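Local coordinates for protein reducing-end xylose-releasing exo-oligoxylanase Rex8A (Paenibacillus barcinonensis, PDB 6SUD) that hydrolyses short xylooligosaccharides, linear or branched, from their reducing ends, releasing xylose in the depolymerization of xylan, at residues M59-T62 with V67-E70; F110-K115 with R120-P125; E70-G75 with D89-Y94; D38-D43 with R47-V52. The protein carries 1 engineered substitution. All blocks are in the same frame, centred on the assembly; numbering follows the deposited sequence.

Along the chain, contact 4 (38-43 with 47-52) comes first, then contact 1 (59-62 with 67-70), contact 3 (70-75 with 89-94) and contact 2 (110-115 with 120-125). Contacts 1 and 3 have centres about 9 Å apart, share Glu-70 and both use helix 69-81. Contacts 1 and 2 meet in one small antiparallel sheet, where strand 67-68 lies beside strand 113-114. Contact 4 touches contact 1 through residues such as Ile-48 and contact 3 through residues such as Tyr-49, but its centre is about 22 Å from that of contact 2. Contact 1 and Trp-112 of contact 2 border the bound xylose, while contacts 3 and 4 pack the helices and strands beside them, Met-59 touching Leu-91 and Ile-48.

Contact 1: residues M59-T62 with V67-E70; sequences MLDT and VRSE. With XYP (beta-D-xylopyranose), chain J; XYP (beta-D-xylopyranose), chain K.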
loop_
_atom_site.group_PDB
_atom_site.type_symbol
_atom_site.label_atom_id
_atom_site.label_comp_id
_atom_site.label_asym_id
_atom_site.label_seq_id
_atom_site.Cartn_x
_atom_site.Cartn_y
_atom_site.Cartn_z
ATOM N N MET A 59 -8.057 9.915 7.849
ATOM C CA MET A 59 -8.633 8.684 7.276
ATOM C C MET A 59 -8.971 7.797 8.482
ATOM O O MET A 59 -8.047 7.544 9.273
ATOM C CB MET A 59 -7.570 8.026 6.379
ATOM C CG MET A 59 -7.137 8.879 5.198
ATOM S SD MET A 59 -8.491 9.224 4.006
ATOM C CE MET A 59 -8.498 7.664 3.123
ATOM N N LEU A 60 -10.241 7.419 8.679
ATOM C CA LEU A 60 -10.709 6.663 9.875
ATOM C C LEU A 60 -10.664 5.161 9.593
ATOM O O LEU A 60 -11.316 4.722 8.642
ATOM C CB LEU A 60 -12.146 7.080 10.218
ATOM C CG LEU A 60 -12.694 6.550 11.546
ATOM C CD1 LEU A 60 -11.859 7.008 12.735
ATOM C CD2 LEU A 60 -14.154 6.939 11.731
ATOM N N ASP A 61 -9.933 4.396 10.404
ATOM C CA ASP A 61 -10.146 2.928 10.450
ATOM C C ASP A 61 -11.472 2.726 11.192
ATOM O O ASP A 61 -11.489 2.804 12.438
ATOM C CB ASP A 61 -8.950 2.164 11.025
ATOM C CG ASP A 61 -9.160 0.654 11.089
ATOM O OD1 ASP A 61 -10.328 0.193 10.998
ATOM O OD2 ASP A 61 -8.153 -0.063 11.213
ATOM N N THR A 62 -12.548 2.565 10.421
ATOM C CA THR A 62 -13.946 2.516 10.925
ATOM C C THR A 62 -14.118 1.297 11.830
ATOM O O THR A 62 -14.906 1.374 12.797
ATOM C CB THR A 62 -14.947 2.464 9.767
ATOM O OG1 THR A 62 -14.626 1.345 8.944
ATOM C CG2 THR A 62 -14.925 3.705 8.909
ATOM N N VAL A 67 -7.166 6.226 14.051
ATOM C CA VAL A 67 -6.470 6.796 12.866
ATOM C C VAL A 67 -5.080 6.146 12.782
ATOM O O VAL A 67 -4.339 6.217 13.753
ATOM C CB VAL A 67 -6.405 8.330 12.972
ATOM C CG1 VAL A 67 -5.625 8.933 11.823
ATOM C CG2 VAL A 67 -7.792 8.957 13.031
ATOM N N ARG A 68 -4.777 5.482 11.664
ATOM C CA ARG A 68 -3.555 4.650 11.508
ATOM C C ARG A 68 -2.638 5.309 10.487
ATOM O O ARG A 68 -3.160 5.918 9.538
ATOM C CB ARG A 68 -3.958 3.232 11.105
ATOM C CG ARG A 68 -4.824 2.571 12.162
ATOM C CD ARG A 68 -5.290 1.171 11.868
ATOM N NE ARG A 68 -5.794 0.666 13.131
ATOM C CZ ARG A 68 -5.786 -0.594 13.521
ATOM N NH1 ARG A 68 -5.329 -1.540 12.714
ATOM N NH2 ARG A 68 -6.215 -0.894 14.733
ATOM N N SER A 69 -1.321 5.202 10.676
ATOM C CA SER A 69 -0.352 5.783 9.723
ATOM C C SER A 69 -0.555 5.117 8.356
ATOM O O SER A 69 -0.356 5.789 7.339
ATOM C CB SER A 69 1.056 5.681 10.225
ATOM O OG SER A 69 1.424 4.334 10.445
ATOM N N GLU A 70 -0.967 3.845 8.337
ATOM C CA GLU A 70 -1.368 3.137 7.089
ATOM C C GLU A 70 -2.406 3.993 6.338
ATOM O O GLU A 70 -2.184 4.334 5.154
ATOM C CB GLU A 70 -1.904 1.757 7.478
ATOM C CG GLU A 70 -2.672 1.015 6.387
ATOM C CD GLU A 70 -3.492 -0.137 6.947
ATOM O OE1 GLU A 70 -4.470 0.145 7.684
ATOM O OE2 GLU A 70 -3.108 -1.324 6.716
HETATM O O1 XYP J . -8.973 -4.801 9.679
HETATM C C1 XYP J . -7.749 -4.464 9.012
HETATM C C2 XYP J . -7.208 -3.186 9.648
HETATM C C3 XYP J . -5.951 -2.801 8.917
HETATM C C4 XYP J . -4.927 -3.906 9.045
HETATM C C5 XYP J . -5.504 -5.231 8.566
HETATM O O2 XYP J . -8.121 -2.072 9.590
HETATM O O3 XYP J . -5.437 -1.588 9.469
HETATM O O4 XYP J . -3.794 -3.505 8.266
HETATM O O5 XYP J . -6.768 -5.508 9.195
HETATM O O1 XYP K . -3.216 -3.167 11.656
HETATM C C1 XYP K . -2.029 -2.584 11.072
HETATM C C2 XYP K . -1.740 -3.070 9.649
HETATM C C3 XYP K . -0.417 -2.526 9.122
HETATM C C4 XYP K . -0.139 -1.168 9.755
HETATM C C5 XYP K . -1.464 -0.476 10.054
HETATM O O2 XYP K . -1.764 -4.500 9.567
HETATM O O3 XYP K . -0.509 -2.474 7.689
HETATM O O4 XYP K . 0.589 -1.358 10.972
HETATM O O5 XYP K . -2.225 -1.170 11.042
HETATM O O HOH W 1 -6.626 5.184 9.349
#
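Asp-61 lays its OD2 over one face of the Arg-68 guanidinium, 3.1 Å from NE. Because the oxygen stands well out of that plane, with carboxylate and guanidinium turned 74° against each other, no N-H points at it and the salt bridge rests on charge alone; Asp-66 gives NE a second acidic partner. OD2 also accepts a hydrogen bond from O2 of the chain J xylose at 2.6 Å. Extended from CG to NE, Arg-68 carries NH1 between the two sugars, which lie at the guanidinium edge: NH1 donates to O3 of the chain J xylose at 3.2 Å and comes within 2.9 Å of O1 of the chain K xylose. The site belongs to the substrate cleft of the (alpha/alpha)6 barrel of glycoside hydrolase family 8, and Arg-68 is the N-cap residue of helix 69-81. In the first turn of that helix, Glu-70, the probable proton donor, accepts from O3 of the chain J xylose through OE1 (2.7 Å). A leucine in place of Arg-68 would probably leave the Asp-61 charge without this mate and take from O3 of the chain J xylose the N-H that NH1 supplies. Between the two backbones, a water donates to Met-59 O at 2.8 Å and accepts from Arg-68 N.

Contact 2: residues F110-K115 with R120-P125; sequences FAWHCK and RLSPGP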
loop_
_atom_site.group_PDB
_atom_site.type_symbol
_atom_site.label_atom_id
_atom_site.label_comp_id
_atom_site.label_asym_id
_atom_site.label_seq_id
_atom_site.Cartn_x
_atom_site.Cartn_y
_atom_site.Cartn_z
ATOM N N PHE A 110 6.449 7.945 12.523
ATOM C CA PHE A 110 5.036 8.274 12.852
ATOM C C PHE A 110 4.495 7.206 13.798
ATOM O O PHE A 110 4.741 6.015 13.549
ATOM C CB PHE A 110 4.189 8.343 11.584
ATOM C CG PHE A 110 4.679 9.374 10.600
ATOM C CD1 PHE A 110 5.753 9.103 9.768
ATOM C CD2 PHE A 110 4.096 10.631 10.554
ATOM C CE1 PHE A 110 6.222 10.064 8.881
ATOM C CE2 PHE A 110 4.556 11.587 9.663
ATOM C CZ PHE A 110 5.616 11.297 8.826
ATOM N N ALA A 111 3.852 7.630 14.878
ATOM C CA ALA A 111 3.128 6.739 15.814
ATOM C C ALA A 111 2.071 5.991 14.995
ATOM O O ALA A 111 1.412 6.635 14.169
ATOM C CB ALA A 111 2.521 7.556 16.932
ATOM N N TRP A 112 1.998 4.668 15.100
ATOM C CA TRP A 112 1.267 3.879 14.075
ATOM C C TRP A 112 -0.235 4.167 14.185
ATOM O O TRP A 112 -0.935 3.991 13.187
ATOM C CB TRP A 112 1.578 2.382 14.140
ATOM C CG TRP A 112 0.943 1.596 15.247
ATOM C CD1 TRP A 112 1.463 1.372 16.486
ATOM C CD2 TRP A 112 -0.288 0.844 15.196
ATOM N NE1 TRP A 112 0.641 0.559 17.214
ATOM C CE2 TRP A 112 -0.446 0.224 16.452
ATOM C CE3 TRP A 112 -1.279 0.661 14.227
ATOM C CZ2 TRP A 112 -1.548 -0.576 16.762
ATOM C CZ3 TRP A 112 -2.367 -0.127 14.529
ATOM C CH2 TRP A 112 -2.485 -0.748 15.775
ATOM N N HIS A 113 -0.734 4.590 15.343
ATOM C CA HIS A 113 -2.179 4.903 15.464
ATOM C C HIS A 113 -2.418 5.932 16.562
ATOM O O HIS A 113 -1.611 6.026 17.489
ATOM C CB HIS A 113 -3.015 3.616 15.589
ATOM C CG HIS A 113 -3.060 2.992 16.944
ATOM N ND1 HIS A 113 -4.203 2.387 17.440
ATOM C CD2 HIS A 113 -2.114 2.828 17.891
ATOM C CE1 HIS A 113 -3.964 1.923 18.650
ATOM N NE2 HIS A 113 -2.683 2.150 18.934
ATOM N N CYS A 114 -3.510 6.673 16.432
ATOM C CA CYS A 114 -3.939 7.695 17.414
ATOM C C CYS A 114 -5.462 7.749 17.427
ATOM O O CYS A 114 -6.106 7.199 16.506
ATOM C CB CYS A 114 -3.333 9.062 17.104
ATOM S SG CYS A 114 -3.811 9.763 15.503
ATOM N N LYS A 115 -6.016 8.379 18.456
ATOM C CA LYS A 115 -7.467 8.669 18.498
ATOM C C LYS A 115 -7.759 9.691 17.409
ATOM O O LYS A 115 -6.873 10.448 17.033
ATOM C CB LYS A 115 -7.862 9.229 19.860
ATOM C CG LYS A 115 -7.661 8.270 21.019
ATOM C CD LYS A 115 -8.039 8.891 22.334
ATOM C CE LYS A 115 -9.532 9.048 22.489
ATOM N NZ LYS A 115 -9.865 9.741 23.752
ATOM N N ARG A 120 -2.092 10.280 20.846
ATOM C CA ARG A 120 -1.324 9.075 20.441
ATOM C C ARG A 120 -1.721 7.921 21.372
ATOM O O ARG A 120 -1.887 8.168 22.583
ATOM C CB ARG A 120 0.190 9.315 20.493
ATOM C CG ARG A 120 0.756 10.187 19.381
ATOM C CD ARG A 120 2.272 10.211 19.509
ATOM N NE ARG A 120 2.967 11.061 18.552
ATOM C CZ ARG A 120 3.481 12.259 18.822
ATOM N NH1 ARG A 120 3.406 12.767 20.040
ATOM N NH2 ARG A 120 4.095 12.948 17.874
ATOM N N LEU A 121 -1.868 6.719 20.809
ATOM C CA LEU A 121 -2.326 5.484 21.509
ATOM C C LEU A 121 -1.139 4.559 21.789
ATOM O O LEU A 121 -1.143 3.858 22.817
ATOM C CB LEU A 121 -3.361 4.780 20.631
ATOM C CG LEU A 121 -4.728 5.451 20.582
ATOM C CD1 LEU A 121 -5.557 4.903 19.434
ATOM C CD2 LEU A 121 -5.455 5.291 21.912
ATOM N N SER A 122 -0.184 4.517 20.868
ATOM C CA SER A 122 1.102 3.792 21.007
ATOM C C SER A 122 2.159 4.587 20.255
ATOM O O SER A 122 1.846 5.172 19.229
ATOM C CB SER A 122 0.944 2.387 20.478
ATOM O OG SER A 122 2.193 1.765 20.277
ATOM N N PRO A 123 3.405 4.709 20.759
ATOM C CA PRO A 123 4.433 5.465 20.040
ATOM C C PRO A 123 5.103 4.706 18.883
ATOM O O PRO A 123 5.652 5.361 18.008
ATOM C CB PRO A 123 5.450 5.775 21.144
ATOM C CG PRO A 123 5.331 4.601 22.091
ATOM C CD PRO A 123 3.864 4.214 22.061
ATOM N N GLY A 124 5.047 3.370 18.898
ATOM C CA GLY A 124 5.727 2.512 17.907
ATOM C C GLY A 124 5.216 2.758 16.488
ATOM O O GLY A 124 4.029 2.971 16.291
ATOM N N PRO A 125 6.106 2.770 15.472
ATOM C CA PRO A 125 5.712 2.953 14.076
ATOM C C PRO A 125 5.400 1.664 13.297
ATOM O O PRO A 125 5.740 0.581 13.741
ATOM C CB PRO A 125 6.981 3.595 13.522
ATOM C CG PRO A 125 8.080 2.804 14.201
ATOM C CD PRO A 125 7.564 2.604 15.612
HETATM O O HOH W 2 0.715 -0.755 20.454
#
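Trp-112 and Gly-124 make the firmer of the two backbone hydrogen bonds here, with Trp-112 N donating to Gly-124 O at 2.9 Å. The same carbonyl oxygen lies at the edge of the indole, in its plane. Farther along, Leu-121 N reaches His-113 O in a weak bond of 3.4 Å. Strands 113-114 and 120-122 form a beta hairpin, in which Cys-114 and Arg-120 are a non-hydrogen-bonded antiparallel pair; the outward backbone groups of Trp-112 and Cys-114 bond instead to Ser-69 and Val-67. Ser-122 OG shares a water with the indole, 2.9 Å from OG, while Trp-112 NE1 donates to it only weakly. The His-113 imidazole is sandwiched: Leu-121 CB makes a CH-pi contact over one face, 3.5 Å from the ring centroid, and Trp-112 CZ2 stands over the centre of the opposite face. A chi1 of 80°, placing CG between the backbone N and the carbonyl carbon, swings the ring into this slot, and ND1 is bonded to Asp-66 OD2. An alanine at His-113 is likely to leave Asp-66 without that partner and open a gap between Leu-121 and Trp-112, whose ring also touches a bound xylose. Pro-123 O, in turn, is bonded by His-101 NE2.

Contact 3: residues E70-G75 with D89-Y94; sequences EGMSYG and DRLWNY. With XYP (beta-D-xylopyranose), chain J; XYP (beta-D-xylopyranose), chain K.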
loop_
_atom_site.group_PDB
_atom_site.type_symbol
_atom_site.label_atom_id
_atom_site.label_comp_id
_atom_site.label_asym_id
_atom_site.label_seq_id
_atom_site.Cartn_x
_atom_site.Cartn_y
_atom_site.Cartn_z
ATOM N N GLU A 70 -0.967 3.845 8.337
ATOM C CA GLU A 70 -1.368 3.137 7.089
ATOM C C GLU A 70 -2.406 3.993 6.338
ATOM O O GLU A 70 -2.184 4.334 5.154
ATOM C CB GLU A 70 -1.904 1.757 7.478
ATOM C CG GLU A 70 -2.672 1.015 6.387
ATOM C CD GLU A 70 -3.492 -0.137 6.947
ATOM O OE1 GLU A 70 -4.470 0.145 7.684
ATOM O OE2 GLU A 70 -3.108 -1.324 6.716
ATOM N N GLY A 71 -3.529 4.298 6.994
ATOM C CA GLY A 71 -4.666 4.976 6.339
ATOM C C GLY A 71 -4.344 6.410 5.966
ATOM O O GLY A 71 -4.763 6.843 4.883
ATOM N N MET A 72 -3.623 7.119 6.828
ATOM C CA MET A 72 -3.179 8.516 6.563
ATOM C C MET A 72 -2.311 8.521 5.295
ATOM O O MET A 72 -2.576 9.321 4.382
ATOM C CB MET A 72 -2.402 9.088 7.750
ATOM C CG MET A 72 -3.232 9.272 9.010
ATOM S SD MET A 72 -4.690 10.347 8.803
ATOM C CE MET A 72 -3.911 11.911 8.424
ATOM N N SER A 73 -1.290 7.664 5.249
ATOM C CA SER A 73 -0.354 7.554 4.103
ATOM C C SER A 73 -1.105 7.104 2.848
ATOM O O SER A 73 -0.789 7.615 1.770
ATOM C CB SER A 73 0.819 6.659 4.434
ATOM O OG SER A 73 0.412 5.308 4.554
ATOM N N TYR A 74 -2.074 6.193 2.978
ATOM C CA TYR A 74 -2.953 5.745 1.862
ATOM C C TYR A 74 -3.747 6.939 1.335
ATOM O O TYR A 74 -3.769 7.147 0.122
ATOM C CB TYR A 74 -3.938 4.664 2.303
ATOM C CG TYR A 74 -3.382 3.267 2.406
ATOM C CD1 TYR A 74 -2.122 2.956 1.938
ATOM C CD2 TYR A 74 -4.137 2.252 2.964
ATOM C CE1 TYR A 74 -1.624 1.667 2.028
ATOM C CE2 TYR A 74 -3.667 0.951 3.042
ATOM C CZ TYR A 74 -2.397 0.666 2.583
ATOM O OH TYR A 74 -1.888 -0.603 2.673
ATOM N N GLY A 75 -4.384 7.701 2.226
ATOM C CA GLY A 75 -5.169 8.880 1.811
ATOM C C GLY A 75 -4.311 9.888 1.063
ATOM O O GLY A 75 -4.768 10.449 0.066
ATOM N N ASP A 89 -2.896 17.935 1.639
ATOM C CA ASP A 89 -2.314 18.913 2.591
ATOM C C ASP A 89 -2.992 18.784 3.959
ATOM O O ASP A 89 -2.288 18.887 4.980
ATOM C CB ASP A 89 -2.392 20.323 2.002
ATOM C CG ASP A 89 -1.304 20.598 0.970
ATOM O OD1 ASP A 89 -0.365 19.789 0.873
ATOM O OD2 ASP A 89 -1.413 21.606 0.249
ATOM N N ARG A 90 -4.317 18.609 4.006
ATOM C CA ARG A 90 -5.041 18.385 5.284
ATOM C C ARG A 90 -4.565 17.088 5.955
ATOM O O ARG A 90 -4.303 17.123 7.180
ATOM C CB ARG A 90 -6.554 18.322 5.075
ATOM C CG ARG A 90 -7.240 19.677 4.925
ATOM C CD ARG A 90 -8.734 19.451 4.767
ATOM N NE ARG A 90 -9.520 20.693 4.781
ATOM C CZ ARG A 90 -9.992 21.301 5.862
ATOM N NH1 ARG A 90 -9.763 20.813 7.071
ATOM N NH2 ARG A 90 -10.694 22.421 5.723
ATOM N N LEU A 91 -4.464 15.989 5.207
ATOM C CA LEU A 91 -4.003 14.688 5.769
ATOM C C LEU A 91 -2.551 14.811 6.243
ATOM O O LEU A 91 -2.254 14.402 7.368
ATOM C CB LEU A 91 -4.117 13.587 4.710
ATOM C CG LEU A 91 -5.549 13.157 4.396
ATOM C CD1 LEU A 91 -5.618 12.316 3.138
ATOM C CD2 LEU A 91 -6.154 12.429 5.576
ATOM N N TRP A 92 -1.684 15.375 5.410
ATOM C CA TRP A 92 -0.244 15.516 5.757
ATOM C C TRP A 92 -0.102 16.359 7.030
ATOM O O TRP A 92 0.703 15.988 7.924
ATOM C CB TRP A 92 0.576 16.081 4.597
ATOM C CG TRP A 92 2.001 16.354 4.972
ATOM C CD1 TRP A 92 2.666 17.539 4.852
ATOM C CD2 TRP A 92 2.923 15.441 5.596
ATOM N NE1 TRP A 92 3.946 17.418 5.321
ATOM C CE2 TRP A 92 4.133 16.148 5.798
ATOM C CE3 TRP A 92 2.851 14.101 6.008
ATOM C CZ2 TRP A 92 5.259 15.560 6.375
ATOM C CZ3 TRP A 92 3.958 13.519 6.581
ATOM C CH2 TRP A 92 5.145 14.243 6.762
ATOM N N ASN A 93 -0.845 17.458 7.119
ATOM C CA ASN A 93 -0.761 18.385 8.273
ATOM C C ASN A 93 -1.147 17.630 9.544
ATOM O O ASN A 93 -0.431 17.783 10.558
ATOM C CB ASN A 93 -1.595 19.647 8.053
ATOM C CG ASN A 93 -1.214 20.748 9.015
ATOM O OD1 ASN A 93 -0.107 20.753 9.571
ATOM N ND2 ASN A 93 -2.118 21.689 9.206
ATOM N N TYR A 94 -2.230 16.840 9.497
ATOM C CA TYR A 94 -2.652 15.960 10.617
ATOM C C TYR A 94 -1.490 15.023 11.012
ATOM O O TYR A 94 -1.138 15.007 12.202
ATOM C CB TYR A 94 -3.946 15.221 10.261
ATOM C CG TYR A 94 -4.519 14.380 11.370
ATOM C CD1 TYR A 94 -3.964 13.156 11.713
ATOM C CD2 TYR A 94 -5.628 14.807 12.084
ATOM C CE1 TYR A 94 -4.497 12.385 12.735
ATOM C CE2 TYR A 94 -6.182 14.042 13.098
ATOM C CZ TYR A 94 -5.614 12.824 13.425
ATOM O OH TYR A 94 -6.164 12.088 14.437
HETATM O O1 XYP J . -8.973 -4.801 9.679
HETATM C C1 XYP J . -7.749 -4.464 9.012
HETATM C C2 XYP J . -7.208 -3.186 9.648
HETATM C C3 XYP J . -5.951 -2.801 8.917
HETATM C C4 XYP J . -4.927 -3.906 9.045
HETATM C C5 XYP J . -5.504 -5.231 8.566
HETATM O O2 XYP J . -8.121 -2.072 9.590
HETATM O O3 XYP J . -5.437 -1.588 9.469
HETATM O O4 XYP J . -3.794 -3.505 8.266
HETATM O O5 XYP J . -6.768 -5.508 9.195
HETATM O O1 XYP K . -3.216 -3.167 11.656
HETATM C C1 XYP K . -2.029 -2.584 11.072
HETATM C C2 XYP K . -1.740 -3.070 9.649
HETATM C C3 XYP K . -0.417 -2.526 9.122
HETATM C C4 XYP K . -0.139 -1.168 9.755
HETATM C C5 XYP K . -1.464 -0.476 10.054
HETATM O O2 XYP K . -1.764 -4.500 9.567
HETATM O O3 XYP K . -0.509 -2.474 7.689
HETATM O O4 XYP K . 0.589 -1.358 10.972
HETATM O O5 XYP K . -2.225 -1.170 11.042
#
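Met-72 wedges its methyl group between Leu-91 and Tyr-94 on the facing helix. All three of its torsions lie near -60°, which coils the chain and drops CE to 3.2 Å from Leu-91 O. The same methyl carbon, CE, lies 3.5 Å from Tyr-94 CD1. Its sulfur makes a Met-aromatic contact with the Tyr-94 ring, with SD 4.9 Å from the ring centroid in an oblique approach, while the two side chains cross at about a right angle. For Tyr-94, a chi1 of -176° swings the ring away from its own backbone N and toward Met-72; the hydroxyl at its far end is bonded to Pro-116 O. Leu-91 splits its branches, CD2 going to the methionine and CD1 lying flush on bare backbone, 3.5 Å from Gly-75 C. The missing side chain at Gly-75 is what admits CD1, since a beta carbon there would collide with it. Helices 69-81 and 85-99 follow each other as a helical hairpin, their axes here 9.4 Å apart and 150° between directions. Phe-133 of helix 127-144 and Tyr-58 of strand 56-59 also pack on Met-72, while Met-59 and Tyr-49, from the two strands of the adjacent sheet, touch Leu-91.

Contact 4: residues D38-D43 with R47-V52; sequences DLFYGD and RIYYPV
Leu-39 and Ile-48 are joined first by backbone: Ile-48 N donates to Leu-39 O at 2.8 Å, in the carbonyl plane, and Tyr-49 N adds a weak, longer bond to the same oxygen. Closer to the turn, Arg-47 N meets Asp-43 O almost head-on at 3.1 Å. Within 47-52, Arg-47 is bent at chi3 (-67°), which folds its guanidinium back so that NE donates to Tyr-49 O at 2.7 Å, close to the guanidinium plane, with Tyr-41 CA over one face of the group. One water links the phenols, donating to Tyr-41 OH and lying 2.7 Å from Tyr-49 OH; Glu-87 is also bonded to Tyr-41 OH. The aromatic pair comes next: Phe-40 and Tyr-49 rings meet obliquely, planes 37° apart, with Phe-40 CD2 3.3 Å from Tyr-49 CG. Among the aliphatic groups, Leu-39 CD1 and Ile-48 CD1 touch at 3.9 Å, beside Met-59 of strand 56-59. Helix 25-41 thus passes into strand 49-52 through a tight turn whose exposed rim is polar and whose inner side is apolar; the backbone bonds to Leu-39 O and Asp-43 O are the direct polar links across it, whereas the Arg-47 side chain braces its own segment.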
loop_
_atom_site.group_PDB
_atom_site.type_symbol
_atom_site.label_atom_id
_atom_site.label_comp_id
_atom_site.label_asym_id
_atom_site.label_seq_id
_atom_site.Cartn_x
_atom_site.Cartn_y
_atom_site.Cartn_z
ATOM N N ASP A 38 -17.378 9.440 -3.111
ATOM C CA ASP A 38 -18.038 8.610 -2.071
ATOM C C ASP A 38 -17.087 8.378 -0.894
ATOM O O ASP A 38 -17.532 8.507 0.250
ATOM C CB ASP A 38 -18.553 7.285 -2.638
ATOM C CG ASP A 38 -19.741 7.437 -3.569
ATOM O OD1 ASP A 38 -20.324 8.535 -3.609
ATOM O OD2 ASP A 38 -20.074 6.452 -4.263
ATOM N N LEU A 39 -15.830 8.048 -1.149
ATOM C CA LEU A 39 -14.872 7.737 -0.058
ATOM C C LEU A 39 -14.513 8.971 0.770
ATOM O O LEU A 39 -14.407 8.847 1.998
ATOM C CB LEU A 39 -13.606 7.153 -0.676
ATOM C CG LEU A 39 -13.530 5.637 -0.721
ATOM C CD1 LEU A 39 -12.062 5.244 -0.680
ATOM C CD2 LEU A 39 -14.312 5.004 0.429
ATOM N N PHE A 40 -14.296 10.115 0.129
ATOM C CA PHE A 40 -13.891 11.353 0.840
ATOM C C PHE A 40 -15.077 12.252 1.216
ATOM O O PHE A 40 -14.932 12.995 2.204
ATOM C CB PHE A 40 -12.863 12.126 0.019
ATOM C CG PHE A 40 -11.526 11.432 0.005
ATOM C CD1 PHE A 40 -11.360 10.235 -0.669
ATOM C CD2 PHE A 40 -10.489 11.888 0.783
ATOM C CE1 PHE A 40 -10.165 9.531 -0.609
ATOM C CE2 PHE A 40 -9.277 11.203 0.819
ATOM C CZ PHE A 40 -9.117 10.039 0.105
ATOM N N TYR A 41 -16.181 12.245 0.473
ATOM C CA TYR A 41 -17.306 13.190 0.722
ATOM C C TYR A 41 -18.665 12.493 0.728
ATOM O O TYR A 41 -19.713 13.189 0.640
ATOM C CB TYR A 41 -17.267 14.286 -0.335
ATOM C CG TYR A 41 -16.051 15.150 -0.173
ATOM C CD1 TYR A 41 -15.896 15.882 0.986
ATOM C CD2 TYR A 41 -15.027 15.176 -1.105
ATOM C CE1 TYR A 41 -14.775 16.658 1.215
ATOM C CE2 TYR A 41 -13.887 15.940 -0.886
ATOM C CZ TYR A 41 -13.770 16.694 0.271
ATOM O OH TYR A 41 -12.699 17.510 0.509
ATOM N N GLY A 42 -18.676 11.170 0.860
ATOM C CA GLY A 42 -19.935 10.408 0.752
ATOM C C GLY A 42 -20.707 10.396 2.050
ATOM O O GLY A 42 -20.377 11.178 2.971
ATOM N N ASP A 43 -21.689 9.502 2.144
ATOM C CA ASP A 43 -22.622 9.484 3.299
ATOM C C ASP A 43 -21.939 8.850 4.520
ATOM O O ASP A 43 -20.807 8.328 4.387
ATOM C CB ASP A 43 -23.965 8.860 2.915
ATOM C CG ASP A 43 -23.980 7.346 2.773
ATOM O OD1 ASP A 43 -23.075 6.679 3.315
ATOM O OD2 ASP A 43 -24.909 6.842 2.120
ATOM N N ARG A 47 -18.162 7.007 3.630
ATOM C CA ARG A 47 -16.924 7.838 3.634
ATOM C C ARG A 47 -15.932 7.302 4.660
ATOM O O ARG A 47 -16.356 6.721 5.669
ATOM C CB ARG A 47 -17.165 9.307 3.981
ATOM C CG ARG A 47 -17.384 9.571 5.464
ATOM C CD ARG A 47 -17.951 10.951 5.654
ATOM N NE ARG A 47 -16.964 11.950 5.290
ATOM C CZ ARG A 47 -17.223 13.209 4.967
ATOM N NH1 ARG A 47 -16.229 14.018 4.654
ATOM N NH2 ARG A 47 -18.464 13.661 4.935
ATOM N N ILE A 48 -14.647 7.525 4.412
ATOM C CA ILE A 48 -13.574 7.171 5.383
ATOM C C ILE A 48 -12.713 8.400 5.680
ATOM O O ILE A 48 -11.827 8.270 6.538
ATOM C CB ILE A 48 -12.743 5.985 4.867
ATOM C CG1 ILE A 48 -12.032 6.312 3.556
ATOM C CG2 ILE A 48 -13.612 4.740 4.758
ATOM C CD1 ILE A 48 -11.111 5.222 3.062
ATOM N N TYR A 49 -13.003 9.537 5.049
ATOM C CA TYR A 49 -12.256 10.811 5.212
ATOM C C TYR A 49 -13.109 11.833 5.968
ATOM O O TYR A 49 -14.316 11.947 5.693
ATOM C CB TYR A 49 -11.813 11.357 3.858
ATOM C CG TYR A 49 -11.248 12.756 3.920
ATOM C CD1 TYR A 49 -9.972 13.002 4.403
ATOM C CD2 TYR A 49 -12.000 13.842 3.501
ATOM C CE1 TYR A 49 -9.449 14.285 4.437
ATOM C CE2 TYR A 49 -11.496 15.128 3.545
ATOM C CZ TYR A 49 -10.220 15.356 4.017
ATOM O OH TYR A 49 -9.753 16.642 4.047
ATOM N N TYR A 50 -12.473 12.544 6.904
ATOM C CA TYR A 50 -13.115 13.517 7.828
ATOM C C TYR A 50 -12.245 14.757 7.974
ATOM O O TYR A 50 -11.137 14.680 8.519
ATOM C CB TYR A 50 -13.383 12.869 9.184
ATOM C CG TYR A 50 -14.322 11.696 9.086
ATOM C CD1 TYR A 50 -13.842 10.429 8.790
ATOM C CD2 TYR A 50 -15.696 11.863 9.181
ATOM C CE1 TYR A 50 -14.692 9.346 8.652
ATOM C CE2 TYR A 50 -16.559 10.786 9.063
ATOM C CZ TYR A 50 -16.053 9.524 8.806
ATOM O OH TYR A 50 -16.882 8.451 8.675
ATOM N N PRO A 51 -12.738 15.929 7.505
ATOM C CA PRO A 51 -12.024 17.185 7.673
ATOM C C PRO A 51 -11.963 17.585 9.147
ATOM O O PRO A 51 -12.876 17.260 9.868
ATOM C CB PRO A 51 -12.830 18.257 6.918
ATOM C CG PRO A 51 -13.975 17.532 6.256
ATOM C CD PRO A 51 -13.990 16.095 6.740
ATOM N N VAL A 52 -10.898 18.265 9.556
ATOM C CA VAL A 52 -10.815 18.835 10.934
ATOM C C VAL A 52 -10.365 20.289 10.840
ATOM O O VAL A 52 -9.289 20.549 10.248
ATOM C CB VAL A 52 -9.895 18.050 11.886
ATOM C CG1 VAL A 52 -10.094 18.541 13.321
ATOM C CG2 VAL A 52 -10.118 16.545 11.795
HETATM O O HOH W 3 -11.384 18.587 3.017
#